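Local coordinates for nucleoporin NUP82 (Saccharomyces cerevisiae, PDB 3PBP), which serves as a structural component of the nuclear pore complex, its N-terminal domain including the region that interacts with NUP116, at residues V315-S318 with L324-L327; E359-I364 with E421-L426; K372-S377 with I381-F386. The protein carries 1 engineered substitution. All coordinates share one frame; numbering follows the deposited sequence.

Interaction 1 (V315-S318 with L324-L327); sequences VCVS and LILL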
ATOM      1  N   VAL A 315      10.975   6.882  -3.166  1.00 56.27           N
ATOM      2  CA  VAL A 315      10.293   5.601  -3.140  1.00 56.55           C
ATOM      3  C   VAL A 315      11.197   4.592  -3.816  1.00 58.05           C
ATOM      4  O   VAL A 315      11.668   4.841  -4.915  1.00 58.82           O
ATOM      5  CB  VAL A 315       8.956   5.654  -3.897  1.00 54.89           C
ATOM      6  CG1 VAL A 315       8.280   4.294  -3.840  1.00 53.51           C
ATOM      7  CG2 VAL A 315       8.061   6.722  -3.290  1.00 54.09           C
ATOM      8  N   CYS A 316      11.457   3.466  -3.159  1.00 59.60           N
ATOM      9  CA  CYS A 316      12.316   2.453  -3.748  1.00 61.11           C
ATOM     10  C   CYS A 316      11.551   1.168  -4.013  1.00 61.35           C
ATOM     11  O   CYS A 316      10.803   0.698  -3.152  1.00 61.79           O
ATOM     12  CB  CYS A 316      13.508   2.160  -2.834  1.00 63.23           C
ATOM     13  SG  CYS A 316      14.640   0.878  -3.487  1.00 66.89           S
ATOM     14  N   VAL A 317      11.740   0.608  -5.208  1.00 61.32           N
ATOM     15  CA  VAL A 317      11.075  -0.632  -5.598  1.00 61.22           C
ATOM     16  C   VAL A 317      12.046  -1.718  -6.093  1.00 62.67           C
ATOM     17  O   VAL A 317      12.962  -1.441  -6.871  1.00 63.66           O
ATOM     18  CB  VAL A 317      10.032  -0.366  -6.693  1.00 59.23           C
ATOM     19  CG1 VAL A 317       9.254  -1.631  -6.985  1.00 58.91           C
ATOM     20  CG2 VAL A 317       9.089   0.741  -6.247  1.00 59.24           C
ATOM     21  N   SER A 318      11.833  -2.947  -5.620  1.00 63.86           N
ATOM     22  CA  SER A 318      12.633  -4.121  -5.992  1.00 65.24           C
ATOM     23  C   SER A 318      12.033  -4.835  -7.193  1.00 65.94           C
ATOM     24  O   SER A 318      10.822  -4.751  -7.437  1.00 65.49           O
ATOM     25  CB  SER A 318      12.662  -5.151  -4.863  1.00 65.68           C
ATOM     26  OG  SER A 318      13.466  -4.722  -3.793  1.00 70.18           O
ATOM     27  N   LEU A 324      16.891  -2.253  -8.790  1.00 65.32           N
ATOM     28  CA  LEU A 324      16.271  -1.294  -7.883  1.00 63.25           C
ATOM     29  C   LEU A 324      15.977  -0.012  -8.634  1.00 61.66           C
ATOM     30  O   LEU A 324      16.819   0.452  -9.393  1.00 60.69           O
ATOM     31  CB  LEU A 324      17.254  -0.964  -6.767  1.00 62.95           C
ATOM     32  CG  LEU A 324      16.828  -1.120  -5.322  1.00 62.86           C
ATOM     33  CD1 LEU A 324      16.330  -2.536  -5.091  1.00 62.73           C
ATOM     34  CD2 LEU A 324      18.013  -0.797  -4.435  1.00 62.09           C
ATOM     35  N   ILE A 325      14.794   0.561  -8.451  1.00 60.51           N
ATOM     36  CA  ILE A 325      14.518   1.833  -9.107  1.00 59.74           C
ATOM     37  C   ILE A 325      14.167   2.858  -8.032  1.00 59.19           C
ATOM     38  O   ILE A 325      13.257   2.654  -7.232  1.00 60.22           O
ATOM     39  CB  ILE A 325      13.375   1.751 -10.178  1.00 58.49           C
ATOM     40  CG1 ILE A 325      12.025   1.428  -9.535  1.00 59.77           C
ATOM     41  CG2 ILE A 325      13.727   0.729 -11.214  1.00 58.19           C
ATOM     42  CD1 ILE A 325      10.836   1.599 -10.486  1.00 55.67           C
ATOM     43  N   LEU A 326      14.927   3.943  -7.998  1.00 58.15           N
ATOM     44  CA  LEU A 326      14.715   5.002  -7.029  1.00 56.65           C
ATOM     45  C   LEU A 326      13.805   6.023  -7.688  1.00 56.57           C
ATOM     46  O   LEU A 326      14.160   6.614  -8.695  1.00 57.66           O
ATOM     47  CB  LEU A 326      16.061   5.615  -6.642  1.00 56.27           C
ATOM     48  CG  LEU A 326      17.083   4.624  -6.063  1.00 55.78           C
ATOM     49  CD1 LEU A 326      18.302   5.379  -5.559  1.00 56.38           C
ATOM     50  CD2 LEU A 326      16.454   3.836  -4.914  1.00 55.95           C
ATOM     51  N   LEU A 327      12.622   6.218  -7.117  1.00 56.60           N
ATOM     52  CA  LEU A 327      11.634   7.127  -7.675  1.00 54.85           C
ATOM     53  C   LEU A 327      11.410   8.372  -6.827  1.00 54.67           C
ATOM     54  O   LEU A 327      11.700   8.380  -5.639  1.00 54.65           O
ATOM     55  CB  LEU A 327      10.311   6.385  -7.835  1.00 53.54           C
ATOM     56  CG  LEU A 327      10.396   4.985  -8.442  1.00 52.93           C
ATOM     57  CD1 LEU A 327       9.016   4.305  -8.388  1.00 53.16           C
ATOM     58  CD2 LEU A 327      10.911   5.090  -9.854  1.00 51.24           C
TER
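Cys-316 packs against two leucines of the facing strand, Leu-324 and Leu-326, on one face of a tight antiparallel hairpin. Its CB starts beside the Leu-326 branch, 4.0 Å from CD2. From there SG swings anti to the backbone N (chi1 179°), along its own strand toward Ser-318, which carries the sulfur over to Leu-324. The tip thus touches both leucines: Leu-324 CG is 3.5 Å from Cys-316 SG, and Leu-326 CD2 still lies within 3.8 Å of it. Leu-324 spreads its two methyls over different neighbours, CD2 to the sulfur and CD1 to Ser-318 OG.

On the other face, Val-317 CB meets Ile-325 CG1 at 3.9 Å, and Val-317 CG2 reaches diagonally to Leu-327 CD1. Hydrogen-bonded and non-hydrogen-bonded pairs alternate along the backbones. Val-315 pairs with Leu-327 and Val-317 with Ile-325 as hydrogen-bonded pairs, each through two N-H...O bonds, the straightest from Leu-327 N to Val-315 O (2.8 Å, 168° at the hydrogen). Cys-316 and Leu-326 form the non-hydrogen-bonded pair between them.

These are middle strands of one propeller blade. Strand 299-306 bonds to the other edge of 313-319, and strand 347-355 to the other edge of 323-329, while the cysteine-leucine face packs on Leu-373 and Val-375 of strand 372-376 and on Phe-386, in the next blade.

Interaction 2 (E359-I364 with E421-L426); sequences EIKSLI and ERIPNL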
ATOM      1  N   GLU A 359      19.767 -11.811  -5.826  1.00 81.82           N
ATOM      2  CA  GLU A 359      18.347 -11.986  -5.528  1.00 81.64           C
ATOM      3  C   GLU A 359      17.981 -11.149  -4.296  1.00 80.58           C
ATOM      4  O   GLU A 359      18.343 -11.505  -3.168  1.00 81.00           O
ATOM      5  CB  GLU A 359      18.032 -13.455  -5.253  1.00 82.93           C
ATOM      6  CG  GLU A 359      16.546 -13.737  -5.145  1.00 85.91           C
ATOM      7  CD  GLU A 359      16.250 -14.973  -4.329  1.00 87.77           C
ATOM      8  OE1 GLU A 359      16.886 -16.019  -4.581  1.00 87.88           O
ATOM      9  OE2 GLU A 359      15.375 -14.896  -3.436  1.00 89.48           O
ATOM     10  N   ILE A 360      17.271 -10.042  -4.505  1.00 77.74           N
ATOM     11  CA  ILE A 360      16.896  -9.182  -3.392  1.00 75.70           C
ATOM     12  C   ILE A 360      15.776  -9.790  -2.570  1.00 74.77           C
ATOM     13  O   ILE A 360      14.641  -9.881  -3.030  1.00 75.00           O
ATOM     14  CB  ILE A 360      16.446  -7.805  -3.874  1.00 75.27           C
ATOM     15  CG1 ILE A 360      17.558  -7.152  -4.705  1.00 75.14           C
ATOM     16  CG2 ILE A 360      16.124  -6.936  -2.669  1.00 75.28           C
ATOM     17  CD1 ILE A 360      17.187  -5.815  -5.322  1.00 72.78           C
ATOM     18  N   LYS A 361      16.092 -10.189  -1.343  1.00 73.70           N
ATOM     19  CA  LYS A 361      15.093 -10.805  -0.484  1.00 73.44           C
ATOM     20  C   LYS A 361      14.322  -9.813   0.389  1.00 72.28           C
ATOM     21  O   LYS A 361      13.253 -10.156   0.907  1.00 72.85           O
ATOM     22  CB  LYS A 361      15.744 -11.915   0.360  1.00 74.86           C
ATOM     23  CG  LYS A 361      16.201 -13.111  -0.500  1.00 76.59           C
ATOM     24  CD  LYS A 361      17.127 -14.078   0.236  1.00 78.82           C
ATOM     25  CE  LYS A 361      16.375 -14.912   1.275  1.00 80.92           C
ATOM     26  NZ  LYS A 361      17.287 -15.799   2.068  1.00 79.23           N
ATOM     27  N   SER A 362      14.839  -8.594   0.548  1.00 69.50           N
ATOM     28  CA  SER A 362      14.133  -7.576   1.331  1.00 67.60           C
ATOM     29  C   SER A 362      14.851  -6.237   1.435  1.00 66.30           C
ATOM     30  O   SER A 362      16.070  -6.152   1.272  1.00 65.88           O
ATOM     31  CB  SER A 362      13.849  -8.070   2.738  1.00 67.28           C
ATOM     32  OG  SER A 362      14.974  -7.835   3.554  1.00 70.08           O
ATOM     33  N   LEU A 363      14.067  -5.193   1.706  1.00 64.91           N
ATOM     34  CA  LEU A 363      14.571  -3.824   1.853  1.00 63.58           C
ATOM     35  C   LEU A 363      14.315  -3.363   3.287  1.00 63.70           C
ATOM     36  O   LEU A 363      13.252  -3.642   3.860  1.00 63.43           O
ATOM     37  CB  LEU A 363      13.858  -2.885   0.881  1.00 60.77           C
ATOM     38  CG  LEU A 363      13.974  -3.259  -0.593  1.00 59.73           C
ATOM     39  CD1 LEU A 363      13.176  -2.274  -1.427  1.00 58.10           C
ATOM     40  CD2 LEU A 363      15.450  -3.273  -1.004  1.00 59.88           C
ATOM     41  N   ILE A 364      15.284  -2.658   3.864  1.00 62.97           N
ATOM     42  CA  ILE A 364      15.163  -2.198   5.243  1.00 61.96           C
ATOM     43  C   ILE A 364      15.741  -0.800   5.405  1.00 62.72           C
ATOM     44  O   ILE A 364      16.702  -0.439   4.726  1.00 62.85           O
ATOM     45  CB  ILE A 364      15.909  -3.160   6.203  1.00 60.34           C
ATOM     46  CG1 ILE A 364      15.309  -4.559   6.102  1.00 58.14           C
ATOM     47  CG2 ILE A 364      15.831  -2.654   7.629  1.00 60.46           C
ATOM     48  CD1 ILE A 364      15.974  -5.585   6.975  1.00 58.04           C
ATOM     49  N   GLU A 421      23.578 -15.335   6.253  1.00 95.06           N
ATOM     50  CA  GLU A 421      23.174 -16.670   5.863  1.00 97.61           C
ATOM     51  C   GLU A 421      21.674 -16.797   6.002  1.00 98.59           C
ATOM     52  O   GLU A 421      21.025 -17.514   5.247  1.00 99.95           O
ATOM     53  CB  GLU A 421      23.865 -17.709   6.746  1.00 99.06           C
ATOM     54  CG  GLU A 421      25.041 -18.393   6.074  1.00102.19           C
ATOM     55  CD  GLU A 421      25.899 -19.178   7.051  1.00103.78           C
ATOM     56  OE1 GLU A 421      25.346 -20.020   7.792  1.00104.04           O
ATOM     57  OE2 GLU A 421      27.130 -18.950   7.076  1.00105.21           O
ATOM     58  N   ARG A 422      21.129 -16.091   6.979  1.00 99.46           N
ATOM     59  CA  ARG A 422      19.696 -16.115   7.246  1.00100.04           C
ATOM     60  C   ARG A 422      19.287 -14.649   7.360  1.00 99.54           C
ATOM     61  O   ARG A 422      19.790 -13.956   8.248  1.00100.21           O
ATOM     62  CB  ARG A 422      19.434 -16.820   8.582  1.00101.12           C
ATOM     63  CG  ARG A 422      20.200 -18.123   8.778  1.00102.69           C
ATOM     64  CD  ARG A 422      19.415 -19.282   8.222  1.00104.04           C
ATOM     65  NE  ARG A 422      18.063 -19.298   8.773  1.00104.89           N
ATOM     66  CZ  ARG A 422      17.159 -20.236   8.513  1.00105.78           C
ATOM     67  NH1 ARG A 422      17.459 -21.249   7.706  1.00106.06           N
ATOM     68  NH2 ARG A 422      15.949 -20.158   9.054  1.00105.85           N
ATOM     69  N   ILE A 423      18.402 -14.173   6.476  1.00 97.66           N
ATOM     70  CA  ILE A 423      17.957 -12.772   6.522  1.00 95.85           C
ATOM     71  C   ILE A 423      17.962 -12.273   7.965  1.00 93.83           C
ATOM     72  O   ILE A 423      17.004 -12.484   8.715  1.00 93.56           O
ATOM     73  CB  ILE A 423      16.536 -12.607   5.977  1.00 96.73           C
ATOM     74  CG1 ILE A 423      16.472 -13.097   4.527  1.00 97.79           C
ATOM     75  CG2 ILE A 423      16.119 -11.141   6.076  1.00 96.43           C
ATOM     76  CD1 ILE A 423      15.070 -13.010   3.920  1.00 98.89           C
ATOM     77  N   PRO A 424      19.045 -11.590   8.369  1.00 91.82           N
ATOM     78  CA  PRO A 424      19.148 -11.086   9.737  1.00 89.00           C
ATOM     79  C   PRO A 424      18.170  -9.989  10.137  1.00 86.05           C
ATOM     80  O   PRO A 424      17.454  -9.407   9.313  1.00 85.60           O
ATOM     81  CB  PRO A 424      20.606 -10.638   9.821  1.00 89.28           C
ATOM     82  CG  PRO A 424      20.851 -10.112   8.459  1.00 90.75           C
ATOM     83  CD  PRO A 424      20.206 -11.159   7.567  1.00 91.53           C
ATOM     84  N   ASN A 425      18.162  -9.741  11.437  1.00 82.36           N
ATOM     85  CA  ASN A 425      17.331  -8.744  12.071  1.00 78.98           C
ATOM     86  C   ASN A 425      18.303  -7.579  12.308  1.00 76.23           C
ATOM     87  O   ASN A 425      19.364  -7.767  12.901  1.00 75.87           O
ATOM     88  CB  ASN A 425      16.815  -9.344  13.386  1.00 80.16           C
ATOM     89  CG  ASN A 425      15.559  -8.684  13.886  1.00 81.87           C
ATOM     90  OD1 ASN A 425      15.610  -7.663  14.569  1.00 84.64           O
ATOM     91  ND2 ASN A 425      14.414  -9.263  13.550  1.00 83.26           N
ATOM     92  N   LEU A 426      17.972  -6.388  11.818  1.00 72.98           N
ATOM     93  CA  LEU A 426      18.851  -5.235  12.008  1.00 69.49           C
ATOM     94  C   LEU A 426      18.385  -4.294  13.107  1.00 67.78           C
ATOM     95  O   LEU A 426      17.211  -4.269  13.466  1.00 67.99           O
ATOM     96  CB  LEU A 426      18.980  -4.434  10.715  1.00 68.91           C
ATOM     97  CG  LEU A 426      19.960  -4.922   9.662  1.00 68.48           C
ATOM     98  CD1 LEU A 426      19.661  -6.363   9.307  1.00 68.39           C
ATOM     99  CD2 LEU A 426      19.852  -4.023   8.444  1.00 67.22           C
TER
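Lys-361 and Ile-423 cross at an angle, the aliphatic part of the lysine passing over the end of the isoleucine. The lysine chain runs outward and then bends at chi3 (73°), so that CB and CE both turn up beside the same methyl. Ile-423 CD1 is 3.8 Å from Lys-361 CB and 3.5 Å from Lys-361 CE, while the ammonium end carries on past CG1 and has a long, weak ion pair with Asp-378. Ile-423 points its CG1-CD1 arm at the lysine; its other branch, CG2, faces Ser-362 OG at 4.3 Å.

Three residues further along both segments, Ile-364 and Leu-426 meet methyl to methyl, CG2 to CD2, at 4.3 Å. No hydrogen bond links the two segments, whose touching parts run almost parallel, 6° apart. Lys-361 CA is 7.8 Å from Ile-423 CA, so side chains alone bridge them.

Lys-361 and Ser-362 both face Ile-376, a classic beta bulge at the start of strand 362-364. The contact joins this strand and its bulge to the start of strand 425-431. These are the first strands of successive sheets, and their nearly parallel course is consistent with the innermost strands of neighbouring beta-propeller blades.

Interaction 3 (K372-S377 with I381-F386); sequences KLYVIS and IQQVNF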
ATOM      1  N   LYS A 372      19.744   6.460   3.128  1.00 65.91           N
ATOM      2  CA  LYS A 372      20.451   5.184   3.125  1.00 66.38           C
ATOM      3  C   LYS A 372      19.450   4.047   3.194  1.00 66.06           C
ATOM      4  O   LYS A 372      18.487   4.091   3.955  1.00 66.88           O
ATOM      5  CB  LYS A 372      21.413   5.074   4.306  1.00 67.28           C
ATOM      6  CG  LYS A 372      22.560   6.073   4.289  1.00 70.76           C
ATOM      7  CD  LYS A 372      23.497   5.842   5.471  1.00 72.20           C
ATOM      8  CE  LYS A 372      24.555   6.929   5.579  1.00 71.84           C
ATOM      9  NZ  LYS A 372      25.441   6.664   6.750  1.00 73.60           N
ATOM     10  N   LEU A 373      19.693   3.014   2.406  1.00 64.89           N
ATOM     11  CA  LEU A 373      18.800   1.879   2.360  1.00 64.10           C
ATOM     12  C   LEU A 373      19.592   0.583   2.444  1.00 65.29           C
ATOM     13  O   LEU A 373      20.625   0.437   1.800  1.00 66.20           O
ATOM     14  CB  LEU A 373      18.013   1.931   1.052  1.00 63.16           C
ATOM     15  CG  LEU A 373      17.278   0.679   0.602  1.00 63.17           C
ATOM     16  CD1 LEU A 373      16.082   0.452   1.481  1.00 63.08           C
ATOM     17  CD2 LEU A 373      16.855   0.836  -0.840  1.00 64.02           C
ATOM     18  N   TYR A 374      19.119  -0.357   3.253  1.00 66.09           N
ATOM     19  CA  TYR A 374      19.785  -1.645   3.370  1.00 67.51           C
ATOM     20  C   TYR A 374      19.053  -2.645   2.479  1.00 68.57           C
ATOM     21  O   TYR A 374      17.821  -2.745   2.515  1.00 67.73           O
ATOM     22  CB  TYR A 374      19.783  -2.123   4.827  1.00 67.91           C
ATOM     23  CG  TYR A 374      20.774  -1.379   5.699  1.00 69.54           C
ATOM     24  CD1 TYR A 374      22.146  -1.472   5.462  1.00 69.94           C
ATOM     25  CD2 TYR A 374      20.343  -0.536   6.721  1.00 70.49           C
ATOM     26  CE1 TYR A 374      23.060  -0.738   6.213  1.00 70.74           C
ATOM     27  CE2 TYR A 374      21.249   0.207   7.479  1.00 71.26           C
ATOM     28  CZ  TYR A 374      22.606   0.105   7.218  1.00 72.03           C
ATOM     29  OH  TYR A 374      23.503   0.871   7.935  1.00 72.10           O
ATOM     30  N   VAL A 375      19.808  -3.362   1.656  1.00 69.63           N
ATOM     31  CA  VAL A 375      19.212  -4.349   0.771  1.00 70.80           C
ATOM     32  C   VAL A 375      19.744  -5.711   1.133  1.00 72.21           C
ATOM     33  O   VAL A 375      20.933  -5.967   1.029  1.00 72.02           O
ATOM     34  CB  VAL A 375      19.560  -4.100  -0.695  1.00 70.46           C
ATOM     35  CG1 VAL A 375      18.803  -5.096  -1.566  1.00 71.38           C
ATOM     36  CG2 VAL A 375      19.229  -2.669  -1.084  1.00 69.84           C
ATOM     37  N   ILE A 376      18.860  -6.588   1.570  1.00 75.47           N
ATOM     38  CA  ILE A 376      19.276  -7.924   1.935  1.00 78.67           C
ATOM     39  C   ILE A 376      19.132  -8.864   0.751  1.00 81.38           C
ATOM     40  O   ILE A 376      18.022  -9.251   0.376  1.00 81.33           O
ATOM     41  CB  ILE A 376      18.450  -8.452   3.120  1.00 78.51           C
ATOM     42  CG1 ILE A 376      18.793  -7.638   4.370  1.00 78.77           C
ATOM     43  CG2 ILE A 376      18.716  -9.939   3.332  1.00 78.06           C
ATOM     44  CD1 ILE A 376      18.122  -8.122   5.628  1.00 79.63           C
ATOM     45  N   SER A 377      20.268  -9.205   0.151  1.00 84.90           N
ATOM     46  CA  SER A 377      20.296 -10.118  -0.983  1.00 88.39           C
ATOM     47  C   SER A 377      20.341 -11.552  -0.430  1.00 90.83           C
ATOM     48  O   SER A 377      19.777 -11.825   0.635  1.00 91.67           O
ATOM     49  CB  SER A 377      21.517  -9.829  -1.863  1.00 87.94           C
ATOM     50  OG  SER A 377      21.527  -8.472  -2.281  1.00 87.66           O
ATOM     51  N   ILE A 381      24.400  -8.084   2.799  1.00 83.67           N
ATOM     52  CA  ILE A 381      23.553  -7.020   3.285  1.00 82.09           C
ATOM     53  C   ILE A 381      24.333  -5.871   2.705  1.00 81.49           C
ATOM     54  O   ILE A 381      25.446  -5.592   3.144  1.00 82.19           O
ATOM     55  CB  ILE A 381      23.549  -6.872   4.818  1.00 81.21           C
ATOM     56  CG1 ILE A 381      22.942  -8.105   5.472  1.00 81.07           C
ATOM     57  CG2 ILE A 381      22.730  -5.650   5.213  1.00 79.30           C
ATOM     58  CD1 ILE A 381      22.930  -8.018   6.980  1.00 81.47           C
ATOM     59  N   GLN A 382      23.785  -5.247   1.676  1.00 80.48           N
ATOM     60  CA  GLN A 382      24.451  -4.120   1.053  1.00 79.28           C
ATOM     61  C   GLN A 382      23.743  -2.862   1.514  1.00 78.38           C
ATOM     62  O   GLN A 382      22.616  -2.915   2.014  1.00 77.99           O
ATOM     63  CB  GLN A 382      24.384  -4.235  -0.472  1.00 79.12           C
ATOM     64  CG  GLN A 382      25.351  -5.240  -1.069  1.00 80.16           C
ATOM     65  CD  GLN A 382      25.152  -5.423  -2.555  1.00 80.61           C
ATOM     66  OE1 GLN A 382      24.247  -6.131  -2.987  1.00 81.48           O
ATOM     67  NE2 GLN A 382      25.990  -4.771  -3.350  1.00 80.79           N
ATOM     68  N   GLN A 383      24.416  -1.731   1.373  1.00 77.69           N
ATOM     69  CA  GLN A 383      23.820  -0.466   1.751  1.00 76.63           C
ATOM     70  C   GLN A 383      23.935   0.516   0.603  1.00 75.95           C
ATOM     71  O   GLN A 383      25.033   0.916   0.220  1.00 75.70           O
ATOM     72  CB  GLN A 383      24.496   0.138   2.978  1.00 76.81           C
ATOM     73  CG  GLN A 383      23.790   1.406   3.441  1.00 77.30           C
ATOM     74  CD  GLN A 383      24.654   2.299   4.296  1.00 77.59           C
ATOM     75  OE1 GLN A 383      24.461   2.403   5.515  1.00 77.39           O
ATOM     76  NE2 GLN A 383      25.619   2.956   3.663  1.00 77.18           N
ATOM     77  N   VAL A 384      22.791   0.885   0.046  1.00 75.22           N
ATOM     78  CA  VAL A 384      22.752   1.842  -1.036  1.00 74.34           C
ATOM     79  C   VAL A 384      22.724   3.205  -0.355  1.00 74.52           C
ATOM     80  O   VAL A 384      21.869   3.466   0.485  1.00 73.98           O
ATOM     81  CB  VAL A 384      21.490   1.646  -1.881  1.00 73.45           C
ATOM     82  CG1 VAL A 384      21.488   2.608  -3.042  1.00 74.28           C
ATOM     83  CG2 VAL A 384      21.428   0.226  -2.371  1.00 72.85           C
ATOM     84  N   ASN A 385      23.674   4.066  -0.694  1.00 75.11           N
ATOM     85  CA  ASN A 385      23.731   5.386  -0.092  1.00 76.84           C
ATOM     86  C   ASN A 385      23.562   6.452  -1.155  1.00 77.38           C
ATOM     87  O   ASN A 385      24.482   6.705  -1.927  1.00 78.85           O
ATOM     88  CB  ASN A 385      25.070   5.576   0.617  1.00 77.85           C
ATOM     89  CG  ASN A 385      25.173   6.912   1.323  1.00 79.46           C
ATOM     90  OD1 ASN A 385      25.065   7.972   0.700  1.00 80.48           O
ATOM     91  ND2 ASN A 385      25.385   6.869   2.634  1.00 80.69           N
ATOM     92  N   PHE A 386      22.396   7.088  -1.203  1.00 77.95           N
ATOM     93  CA  PHE A 386      22.184   8.113  -2.208  1.00 79.19           C
ATOM     94  C   PHE A 386      22.142   9.547  -1.715  1.00 81.09           C
ATOM     95  O   PHE A 386      21.476  10.397  -2.309  1.00 81.15           O
ATOM     96  CB  PHE A 386      20.945   7.803  -3.049  1.00 77.29           C
ATOM     97  CG  PHE A 386      19.854   7.085  -2.314  1.00 75.32           C
ATOM     98  CD1 PHE A 386      18.899   7.784  -1.603  1.00 74.19           C
ATOM     99  CD2 PHE A 386      19.753   5.703  -2.383  1.00 75.04           C
ATOM    100  CE1 PHE A 386      17.855   7.120  -0.974  1.00 73.66           C
ATOM    101  CE2 PHE A 386      18.716   5.033  -1.755  1.00 74.94           C
ATOM    102  CZ  PHE A 386      17.763   5.746  -1.051  1.00 74.02           C
TER
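Gln-383 fills the groove between Lys-372 and Tyr-374, crossing both at an angle. Its CG, set anti to the backbone N (chi1 -175°), leans over the strand pair to rest 3.6 Å from Tyr-374 CE1, with the amide plane turned 44° from the ring. Further out, Gln-383 OE1 comes 3.0 Å from Tyr-374 OH, and the same OE1 also lies 3.6 Å from Lys-372 CD. The lysine is a straight rod that lies alongside Asn-385, pointing the same way, with its NZ hydrogen-bonded to Gln-369. Tyr-374 CD1, nearer the backbone, meets Ile-381 CG2 at 4.2 Å.

The opposite face carries Leu-373, Val-375 and Val-384, with Gln-382 as its polar member. Val-375 CG2 meets Val-384 CG2 diagonally at 3.9 Å, while Phe-386 brings its ring to Leu-373 CB and holds Val-384 CG1 at its edge. Between the two faces, in the backbone, Leu-373 with Val-384 and Val-375 with Gln-382 are the hydrogen-bonded pairs, two bonds each.

This hairpin is the middle of a four-stranded blade. Strand 362-364 bonds to the other edge of 372-376, and strand 413-419 to the other edge of 380-385, its Ile-417 touching Tyr-374 and Gln-383. The valine face packs on Leu-324 of the preceding blade, and Phe-386, the N-cap of helix 387-399, meets the Trp-389 ring.

Interactions 1 and 3 are buried, backbone-bonded hairpins from the middles of adjacent blades, whereas interaction 2 lies at the surface and rests on side chains alone. The side chains of interaction 1 are almost wholly apolar. Interaction 3 is mixed: lysine, tyrosine, two amides and two isoleucines on one face, and mainly leucine and valine, with one glutamine, on the other. The leucine-valine part meets interaction 1, where Cys-316 SG lies 3.5 Å from Leu-373 CD2. Interactions 2 and 3 share a sheet: strand 362-364 adjoins 372-376, and Ile-364 O sits 2.8 Å from Tyr-374 N, a probable hydrogen bond. Interaction 2 then joins that blade to the one beginning at strand 425-431.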